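Local atomic coordinates of 2-oxo-1,2-dihydroquinoline 8-monooxygenase, oxygenase component (Pseudomonas putida, PDB entry 1Z03), a protein that probably hydroxylates 2-oxo-1,2-dihydroquinoline at carbon 8, as the oxygenase component of a Rieske monooxygenase that holds a [2Fe-2S] cluster and a mononuclear iron. Residues E310-Y315 / E330-V335; A220-H225 / L240-T245. One frame throughout, in Å; residues are numbered along the deposited sequence.

Contact 1 of 2, residues E310-Y315 / E330-V335. With OCH (quinolin-2(1H)-one), chain I.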
ATOM      1  N   GLU A 310      39.550  20.302  -9.231  1.00 24.13           N
ATOM      2  CA  GLU A 310      40.611  20.322  -8.229  1.00 24.53           C
ATOM      3  C   GLU A 310      40.203  21.101  -6.987  1.00 23.81           C
ATOM      4  O   GLU A 310      39.520  22.120  -7.081  1.00 25.13           O
ATOM      5  CB  GLU A 310      41.888  20.929  -8.809  1.00 27.53           C
ATOM      6  CG  GLU A 310      42.537  20.068  -9.879  1.00 31.73           C
ATOM      7  CD  GLU A 310      43.975  20.473 -10.173  1.00 35.48           C
ATOM      8  OE1 GLU A 310      44.615  19.790 -11.005  1.00 38.00           O
ATOM      9  OE2 GLU A 310      44.464  21.464  -9.579  1.00 36.10           O
ATOM     10  N   HIS A 311      40.629  20.604  -5.828  1.00 22.58           N
ATOM     11  CA  HIS A 311      40.331  21.231  -4.546  1.00 21.91           C
ATOM     12  C   HIS A 311      38.893  21.011  -4.081  1.00 20.82           C
ATOM     13  O   HIS A 311      38.523  21.419  -2.985  1.00 21.25           O
ATOM     14  CB  HIS A 311      40.643  22.728  -4.614  1.00 24.30           C
ATOM     15  CG  HIS A 311      42.077  23.023  -4.931  1.00 26.32           C
ATOM     16  ND1 HIS A 311      42.464  23.759  -6.032  1.00 28.10           N
ATOM     17  CD2 HIS A 311      43.219  22.656  -4.304  1.00 26.04           C
ATOM     18  CE1 HIS A 311      43.783  23.831  -6.067  1.00 27.13           C
ATOM     19  NE2 HIS A 311      44.266  23.168  -5.031  1.00 27.74           N
ATOM     20  N   VAL A 312      38.083  20.367  -4.911  1.00 19.72           N
ATOM     21  CA  VAL A 312      36.701  20.091  -4.542  1.00 19.33           C
ATOM     22  C   VAL A 312      36.551  18.577  -4.399  1.00 18.84           C
ATOM     23  O   VAL A 312      37.156  17.813  -5.157  1.00 18.01           O
ATOM     24  CB  VAL A 312      35.713  20.599  -5.619  1.00 18.58           C
ATOM     25  CG1 VAL A 312      34.274  20.486  -5.100  1.00 19.50           C
ATOM     26  CG2 VAL A 312      36.042  22.043  -5.993  1.00 17.69           C
ATOM     27  N   VAL A 313      35.765  18.141  -3.417  1.00 18.35           N
ATOM     28  CA  VAL A 313      35.556  16.714  -3.193  1.00 17.26           C
ATOM     29  C   VAL A 313      34.064  16.431  -3.006  1.00 17.19           C
ATOM     30  O   VAL A 313      33.326  17.280  -2.501  1.00 17.00           O
ATOM     31  CB  VAL A 313      36.346  16.222  -1.938  1.00 15.77           C
ATOM     32  CG1 VAL A 313      35.875  16.951  -0.693  1.00 16.31           C
ATOM     33  CG2 VAL A 313      36.184  14.724  -1.765  1.00 15.43           C
ATOM     34  N   GLN A 314      33.616  15.252  -3.437  1.00 17.40           N
ATOM     35  CA  GLN A 314      32.210  14.882  -3.282  1.00 17.24           C
ATOM     36  C   GLN A 314      32.047  13.755  -2.275  1.00 16.63           C
ATOM     37  O   GLN A 314      32.753  12.755  -2.331  1.00 17.56           O
ATOM     38  CB  GLN A 314      31.584  14.450  -4.620  1.00 18.84           C
ATOM     39  CG  GLN A 314      30.068  14.165  -4.516  1.00 18.39           C
ATOM     40  CD  GLN A 314      29.358  14.111  -5.862  1.00 19.49           C
ATOM     41  OE1 GLN A 314      29.692  14.854  -6.789  1.00 18.00           O
ATOM     42  NE2 GLN A 314      28.352  13.242  -5.967  1.00 18.94           N
ATOM     43  N   TYR A 315      31.116  13.931  -1.345  1.00 16.09           N
ATOM     44  CA  TYR A 315      30.830  12.917  -0.339  1.00 14.32           C
ATOM     45  C   TYR A 315      29.366  12.514  -0.472  1.00 15.12           C
ATOM     46  O   TYR A 315      28.506  13.354  -0.735  1.00 13.65           O
ATOM     47  CB  TYR A 315      31.061  13.457   1.079  1.00 15.94           C
ATOM     48  CG  TYR A 315      32.504  13.746   1.429  1.00 16.86           C
ATOM     49  CD1 TYR A 315      32.934  15.050   1.672  1.00 18.68           C
ATOM     50  CD2 TYR A 315      33.444  12.714   1.512  1.00 16.61           C
ATOM     51  CE1 TYR A 315      34.267  15.322   1.989  1.00 17.47           C
ATOM     52  CE2 TYR A 315      34.781  12.977   1.827  1.00 18.04           C
ATOM     53  CZ  TYR A 315      35.184  14.280   2.063  1.00 17.82           C
ATOM     54  OH  TYR A 315      36.504  14.541   2.362  1.00 19.58           O
ATOM     55  N   GLU A 330      24.239  14.163  -0.754  1.00 15.50           N
ATOM     56  CA  GLU A 330      25.148  14.487  -1.836  1.00 17.67           C
ATOM     57  C   GLU A 330      25.736  15.872  -1.566  1.00 16.51           C
ATOM     58  O   GLU A 330      25.030  16.869  -1.685  1.00 16.24           O
ATOM     59  CB  GLU A 330      24.330  14.503  -3.110  1.00 21.56           C
ATOM     60  CG  GLU A 330      25.076  14.385  -4.391  1.00 28.15           C
ATOM     61  CD  GLU A 330      24.108  14.359  -5.558  1.00 29.70           C
ATOM     62  OE1 GLU A 330      24.577  14.305  -6.711  1.00 32.78           O
ATOM     63  OE2 GLU A 330      22.879  14.397  -5.314  1.00 30.48           O
ATOM     64  N   ILE A 331      27.013  15.939  -1.198  1.00 16.97           N
ATOM     65  CA  ILE A 331      27.632  17.232  -0.923  1.00 16.12           C
ATOM     66  C   ILE A 331      28.997  17.429  -1.587  1.00 17.44           C
ATOM     67  O   ILE A 331      29.700  16.468  -1.898  1.00 16.47           O
ATOM     68  CB  ILE A 331      27.824  17.475   0.605  1.00 15.79           C
ATOM     69  CG1 ILE A 331      28.900  16.540   1.155  1.00 14.66           C
ATOM     70  CG2 ILE A 331      26.522  17.250   1.346  1.00 15.08           C
ATOM     71  CD1 ILE A 331      29.352  16.886   2.572  1.00 13.86           C
ATOM     72  N   LEU A 332      29.354  18.693  -1.800  1.00 18.20           N
ATOM     73  CA  LEU A 332      30.637  19.059  -2.381  1.00 18.53           C
ATOM     74  C   LEU A 332      31.310  19.911  -1.324  1.00 18.99           C
ATOM     75  O   LEU A 332      30.675  20.770  -0.718  1.00 19.85           O
ATOM     76  CB  LEU A 332      30.445  19.861  -3.672  1.00 18.00           C
ATOM     77  CG  LEU A 332      29.791  19.086  -4.820  1.00 17.44           C
ATOM     78  CD1 LEU A 332      29.656  19.976  -6.054  1.00 19.04           C
ATOM     79  CD2 LEU A 332      30.646  17.860  -5.136  1.00 17.65           C
ATOM     80  N   VAL A 333      32.588  19.661  -1.082  1.00 18.60           N
ATOM     81  CA  VAL A 333      33.315  20.406  -0.068  1.00 18.06           C
ATOM     82  C   VAL A 333      34.535  21.079  -0.673  1.00 19.33           C
ATOM     83  O   VAL A 333      35.158  20.551  -1.595  1.00 17.97           O
ATOM     84  CB  VAL A 333      33.792  19.480   1.073  1.00 17.98           C
ATOM     85  CG1 VAL A 333      34.424  20.299   2.182  1.00 17.59           C
ATOM     86  CG2 VAL A 333      32.627  18.656   1.604  1.00 17.20           C
ATOM     87  N   ARG A 334      34.846  22.262  -0.153  1.00 20.46           N
ATOM     88  CA  ARG A 334      36.007  23.036  -0.576  1.00 20.96           C
ATOM     89  C   ARG A 334      36.379  23.948   0.575  1.00 20.49           C
ATOM     90  O   ARG A 334      35.503  24.512   1.231  1.00 20.66           O
ATOM     91  CB  ARG A 334      35.699  23.888  -1.811  1.00 22.64           C
ATOM     92  CG  ARG A 334      36.883  24.760  -2.227  1.00 24.07           C
ATOM     93  CD  ARG A 334      36.692  25.454  -3.568  1.00 24.92           C
ATOM     94  NE  ARG A 334      37.952  26.051  -4.004  1.00 25.42           N
ATOM     95  CZ  ARG A 334      38.451  25.940  -5.234  1.00 26.35           C
ATOM     96  NH1 ARG A 334      39.609  26.508  -5.534  1.00 26.43           N
ATOM     97  NH2 ARG A 334      37.795  25.271  -6.172  1.00 25.92           N
ATOM     98  N   VAL A 335      37.671  24.073   0.849  1.00 21.29           N
ATOM     99  CA  VAL A 335      38.103  24.951   1.923  1.00 21.40           C
ATOM    100  C   VAL A 335      38.111  26.375   1.370  1.00 22.26           C
ATOM    101  O   VAL A 335      38.745  26.657   0.352  1.00 20.62           O
ATOM    102  CB  VAL A 335      39.509  24.572   2.432  1.00 22.93           C
ATOM    103  CG1 VAL A 335      40.018  25.622   3.411  1.00 22.31           C
ATOM    104  CG2 VAL A 335      39.455  23.216   3.108  1.00 21.54           C
TER
HETATM  105  O1  OCH I4600      33.010   5.801  -9.787  1.00 37.89           O
HETATM  106  N2  OCH I4600      31.785   7.397  -8.621  1.00 38.56           N
HETATM  107  C3  OCH I4600      31.281   8.713  -8.459  1.00 38.32           C
HETATM  108  C4  OCH I4600      30.450   9.060  -7.331  1.00 37.94           C
HETATM  109  C5  OCH I4600      29.981  10.370  -7.233  1.00 37.75           C
HETATM  110  C6  OCH I4600      30.313  11.344  -8.227  1.00 38.07           C
HETATM  111  C7  OCH I4600      31.117  11.012  -9.316  1.00 38.34           C
HETATM  112  C8  OCH I4600      31.616   9.713  -9.470  1.00 38.13           C
HETATM  113  C9  OCH I4600      32.477   9.328 -10.628  1.00 37.60           C
HETATM  114  C10 OCH I4600      32.944   8.078 -10.764  1.00 37.62           C
HETATM  115  C1  OCH I4600      32.623   6.968  -9.730  1.00 38.42           C
HETATM  116  O   HOH W   1      39.401  24.098  -8.808  1.00 30.24           O
HETATM  117  O   HOH W   2      39.686  22.502  -1.007  1.00 19.17           O
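Glu310 and His311 meet Arg334 at the open end of a beta hairpin, strands 313-320 and 325-335 of the large antiparallel sheet in the catalytic domain. A water bridges Glu310 O to Arg334 NH2, weakly on the arginine side. His311 CB sits over the centre of one guanidinium face, 3.9 Å from Arg334 CZ; the long arginine gets there because its chain is extended, with CG anti to the backbone N (chi1 177°). Val312 CG1 lies 4.1 Å from Leu332 CB, a compact branched filler for a buried place. Val313 and Val333 form a hydrogen-bonded pair: Val313 N gives its hydrogen to Val333 O at 3.1 Å, and Val333 N answers to Val313 O at 2.9 Å. Glutamine suits position 314, a non-hydrogen-bonded pair with Leu332, because its aliphatic part can pack while its amide stays polar. Gln314 CB rests on Leu332 CD2 at 3.6 Å; NE2 lies 3.5 Å from C5 of the bound quinolinone and donates to Asn362 OD1. Tyr315 and Ile331 form the next hydrogen-bonded pair, and the tyrosine hydroxyl bonds to Pro189 O. Val313 CG2 lies over one face of the Tyr315 ring, off toward the rim, and Val333 CG2 abuts the ring edge 3.6 Å from Tyr315 CD1.

Contact 2 of 2, residues A220-H225 / L240-T245. With FE (Fe (III) ion), chain G; OCH (quinolin-2(1H)-one), chain I.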
ATOM      1  N   ALA A 220      32.250  -0.174 -12.986  1.00 18.66           N
ATOM      2  CA  ALA A 220      31.650  -0.689 -14.208  1.00 18.66           C
ATOM      3  C   ALA A 220      30.353   0.072 -14.463  1.00 20.56           C
ATOM      4  O   ALA A 220      29.824   0.066 -15.572  1.00 20.32           O
ATOM      5  CB  ALA A 220      31.361  -2.186 -14.072  1.00 18.84           C
ATOM      6  N   HIS A 221      29.858   0.746 -13.431  1.00 21.44           N
ATOM      7  CA  HIS A 221      28.605   1.484 -13.539  1.00 22.65           C
ATOM      8  C   HIS A 221      28.701   2.827 -14.257  1.00 23.32           C
ATOM      9  O   HIS A 221      27.680   3.390 -14.647  1.00 24.05           O
ATOM     10  CB  HIS A 221      28.002   1.721 -12.147  1.00 21.23           C
ATOM     11  CG  HIS A 221      28.288   3.081 -11.584  1.00 20.86           C
ATOM     12  ND1 HIS A 221      29.498   3.414 -11.016  1.00 21.10           N
ATOM     13  CD2 HIS A 221      27.529   4.203 -11.535  1.00 20.63           C
ATOM     14  CE1 HIS A 221      29.475   4.681 -10.642  1.00 20.73           C
ATOM     15  NE2 HIS A 221      28.293   5.180 -10.947  1.00 19.79           N
ATOM     16  N   ILE A 222      29.911   3.350 -14.427  1.00 23.78           N
ATOM     17  CA  ILE A 222      30.051   4.651 -15.076  1.00 23.54           C
ATOM     18  C   ILE A 222      29.459   4.699 -16.480  1.00 23.15           C
ATOM     19  O   ILE A 222      29.334   5.768 -17.074  1.00 22.96           O
ATOM     20  CB  ILE A 222      31.524   5.134 -15.092  1.00 24.25           C
ATOM     21  CG1 ILE A 222      32.441   4.043 -15.657  1.00 25.25           C
ATOM     22  CG2 ILE A 222      31.944   5.535 -13.676  1.00 25.21           C
ATOM     23  CD1 ILE A 222      33.912   4.467 -15.734  1.00 25.30           C
ATOM     24  N   LEU A 223      29.085   3.537 -17.002  1.00 22.24           N
ATOM     25  CA  LEU A 223      28.455   3.476 -18.313  1.00 22.65           C
ATOM     26  C   LEU A 223      27.149   4.280 -18.254  1.00 22.81           C
ATOM     27  O   LEU A 223      26.706   4.831 -19.255  1.00 22.93           O
ATOM     28  CB  LEU A 223      28.146   2.019 -18.680  1.00 23.92           C
ATOM     29  CG  LEU A 223      27.445   1.747 -20.020  1.00 24.47           C
ATOM     30  CD1 LEU A 223      28.332   2.186 -21.178  1.00 25.38           C
ATOM     31  CD2 LEU A 223      27.130   0.267 -20.141  1.00 24.40           C
ATOM     32  N   VAL A 224      26.545   4.330 -17.067  1.00 22.38           N
ATOM     33  CA  VAL A 224      25.291   5.044 -16.833  1.00 22.51           C
ATOM     34  C   VAL A 224      25.396   6.533 -17.168  1.00 21.64           C
ATOM     35  O   VAL A 224      24.400   7.181 -17.462  1.00 21.79           O
ATOM     36  CB  VAL A 224      24.858   4.932 -15.349  1.00 22.50           C
ATOM     37  CG1 VAL A 224      23.507   5.540 -15.151  1.00 26.96           C
ATOM     38  CG2 VAL A 224      24.828   3.492 -14.922  1.00 25.55           C
ATOM     39  N   HIS A 225      26.610   7.070 -17.116  1.00 20.84           N
ATOM     40  CA  HIS A 225      26.841   8.492 -17.379  1.00 22.16           C
ATOM     41  C   HIS A 225      27.310   8.830 -18.791  1.00 23.24           C
ATOM     42  O   HIS A 225      27.580   9.996 -19.090  1.00 23.70           O
ATOM     43  CB  HIS A 225      27.857   9.026 -16.374  1.00 20.44           C
ATOM     44  CG  HIS A 225      27.461   8.798 -14.953  1.00 20.83           C
ATOM     45  ND1 HIS A 225      26.500   9.555 -14.322  1.00 19.40           N
ATOM     46  CD2 HIS A 225      27.864   7.871 -14.054  1.00 20.54           C
ATOM     47  CE1 HIS A 225      26.325   9.106 -13.094  1.00 18.57           C
ATOM     48  NE2 HIS A 225      27.141   8.084 -12.908  1.00 19.99           N
ATOM     49  N   LEU A 240      34.310   3.794 -20.688  1.00 33.27           N
ATOM     50  CA  LEU A 240      33.139   2.931 -20.615  1.00 32.45           C
ATOM     51  C   LEU A 240      33.110   2.247 -19.251  1.00 31.07           C
ATOM     52  O   LEU A 240      32.043   1.944 -18.720  1.00 30.39           O
ATOM     53  CB  LEU A 240      33.197   1.877 -21.724  1.00 32.86           C
ATOM     54  CG  LEU A 240      33.318   2.412 -23.153  1.00 34.23           C
ATOM     55  CD1 LEU A 240      33.331   1.249 -24.141  1.00 33.25           C
ATOM     56  CD2 LEU A 240      32.158   3.357 -23.445  1.00 34.83           C
ATOM     57  N   GLY A 241      34.299   2.020 -18.698  1.00 29.11           N
ATOM     58  CA  GLY A 241      34.438   1.383 -17.401  1.00 26.48           C
ATOM     59  C   GLY A 241      35.903   1.146 -17.088  1.00 24.87           C
ATOM     60  O   GLY A 241      36.764   1.384 -17.932  1.00 24.03           O
ATOM     61  N   LEU A 242      36.190   0.695 -15.871  1.00 23.08           N
ATOM     62  CA  LEU A 242      37.561   0.406 -15.457  1.00 22.69           C
ATOM     63  C   LEU A 242      37.647  -1.072 -15.093  1.00 23.52           C
ATOM     64  O   LEU A 242      36.656  -1.669 -14.673  1.00 23.04           O
ATOM     65  CB  LEU A 242      37.959   1.259 -14.247  1.00 21.81           C
ATOM     66  CG  LEU A 242      37.704   2.765 -14.370  1.00 22.53           C
ATOM     67  CD1 LEU A 242      38.167   3.477 -13.109  1.00 22.74           C
ATOM     68  CD2 LEU A 242      38.421   3.307 -15.593  1.00 23.00           C
ATOM     69  N   LEU A 243      38.826  -1.660 -15.261  1.00 23.36           N
ATOM     70  CA  LEU A 243      39.031  -3.074 -14.959  1.00 24.27           C
ATOM     71  C   LEU A 243      40.177  -3.287 -13.989  1.00 24.51           C
ATOM     72  O   LEU A 243      41.231  -2.665 -14.123  1.00 24.90           O
ATOM     73  CB  LEU A 243      39.322  -3.855 -16.242  1.00 23.56           C
ATOM     74  CG  LEU A 243      38.130  -4.098 -17.160  1.00 25.02           C
ATOM     75  CD1 LEU A 243      38.602  -4.621 -18.504  1.00 26.26           C
ATOM     76  CD2 LEU A 243      37.186  -5.086 -16.503  1.00 24.86           C
ATOM     77  N   PRO A 244      39.984  -4.164 -12.990  1.00 24.47           N
ATOM     78  CA  PRO A 244      41.042  -4.440 -12.009  1.00 24.64           C
ATOM     79  C   PRO A 244      42.110  -5.296 -12.697  1.00 25.40           C
ATOM     80  O   PRO A 244      41.779  -6.211 -13.450  1.00 25.52           O
ATOM     81  CB  PRO A 244      40.300  -5.193 -10.913  1.00 23.51           C
ATOM     82  CG  PRO A 244      39.266  -5.967 -11.695  1.00 23.54           C
ATOM     83  CD  PRO A 244      38.769  -4.950 -12.699  1.00 24.02           C
ATOM     84  N   THR A 245      43.383  -4.996 -12.458  1.00 27.59           N
ATOM     85  CA  THR A 245      44.462  -5.753 -13.095  1.00 29.10           C
ATOM     86  C   THR A 245      45.260  -6.596 -12.098  1.00 30.92           C
ATOM     87  O   THR A 245      46.037  -7.463 -12.491  1.00 30.75           O
ATOM     88  CB  THR A 245      45.451  -4.815 -13.844  1.00 27.86           C
ATOM     89  OG1 THR A 245      46.167  -4.015 -12.899  1.00 28.23           O
ATOM     90  CG2 THR A 245      44.701  -3.897 -14.798  1.00 28.00           C
TER
HETATM   91 FE    FE G 501      27.298   7.135 -11.096  1.00 27.51          FE
HETATM   92  O1  OCH I4600      33.010   5.801  -9.787  1.00 37.89           O
HETATM   93  N2  OCH I4600      31.785   7.397  -8.621  1.00 38.56           N
HETATM   94  C3  OCH I4600      31.281   8.713  -8.459  1.00 38.32           C
HETATM   95  C4  OCH I4600      30.450   9.060  -7.331  1.00 37.94           C
HETATM   96  C5  OCH I4600      29.981  10.370  -7.233  1.00 37.75           C
HETATM   97  C6  OCH I4600      30.313  11.344  -8.227  1.00 38.07           C
HETATM   98  C7  OCH I4600      31.117  11.012  -9.316  1.00 38.34           C
HETATM   99  C8  OCH I4600      31.616   9.713  -9.470  1.00 38.13           C
HETATM  100  C9  OCH I4600      32.477   9.328 -10.628  1.00 37.60           C
HETATM  101  C10 OCH I4600      32.944   8.078 -10.764  1.00 37.62           C
HETATM  102  C1  OCH I4600      32.623   6.968  -9.730  1.00 38.42           C
HETATM  103  O   HOH W   3      31.257  -0.201 -17.821  1.00 19.40           O
HETATM  104  O   HOH W   4      27.939   8.446  -8.984  1.00 32.88           O
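Ile222 packs on the backbone of Gly241 in a small, buried van der Waals contact. It sets the 3-10 segment 222-225, which with His221 just before it carries two iron ligands, against strand 241-244, outermost within this chain of a three-stranded sheet. Ile222 CD1 comes within 3.5 Å of Gly241 CA. CG1 stands between the backbone N and the carbonyl carbon (chi1 51°), directing that arm at the strand, while the other branch, CG2, faces the quinolinone 4.0 Å from its C10. One residue thus touches both strand and ligand, and replacing it with an alanine would probably open a gap over Gly241 and take the aliphatic contact from the ligand ring. Glycine suits its place: its backbone is fully extended (phi 175°, psi 173°), which residues with a side chain adopt less readily, and with Leu240 it faces Val274 in a classic beta bulge. One water links the two backbones, donating to Ala220 O at 2.7 Å and to Leu240 O at 2.5 Å, so two buried carbonyls that could not bond each other are satisfied. His221 also packs on Tyr107 of the second subunit, next to the cluster ligand His108, consistent with electron delivery between subunits. Apart from the water bridge the contact is apolar, and the strand offers no metal ligand: His221 NE2, His225 NE2 and Asp365 form the facial triad of Rieske oxygenases, and a water also binds the iron, at 2.6 Å.

In the fold
Both contacts are mainly buried and border the bound quinolinone, yet they share no strand or turn: their centres are 22 Å apart and their nearest atoms about 8 Å. Contact 1 belongs to the main sheet, lies closer to the centre of the chain, and runs out to exposed residues only at its 310-311 end. Contact 2 is farther out but still enclosed, partly by a neighbouring subunit. Their chemistry differs accordingly. Regular backbone pairing holds 310-315 to 330-335, with an amide presented to the ligand, whereas 220-225 and 240-245 rely on aliphatic packing and one bridging water beside a metal site.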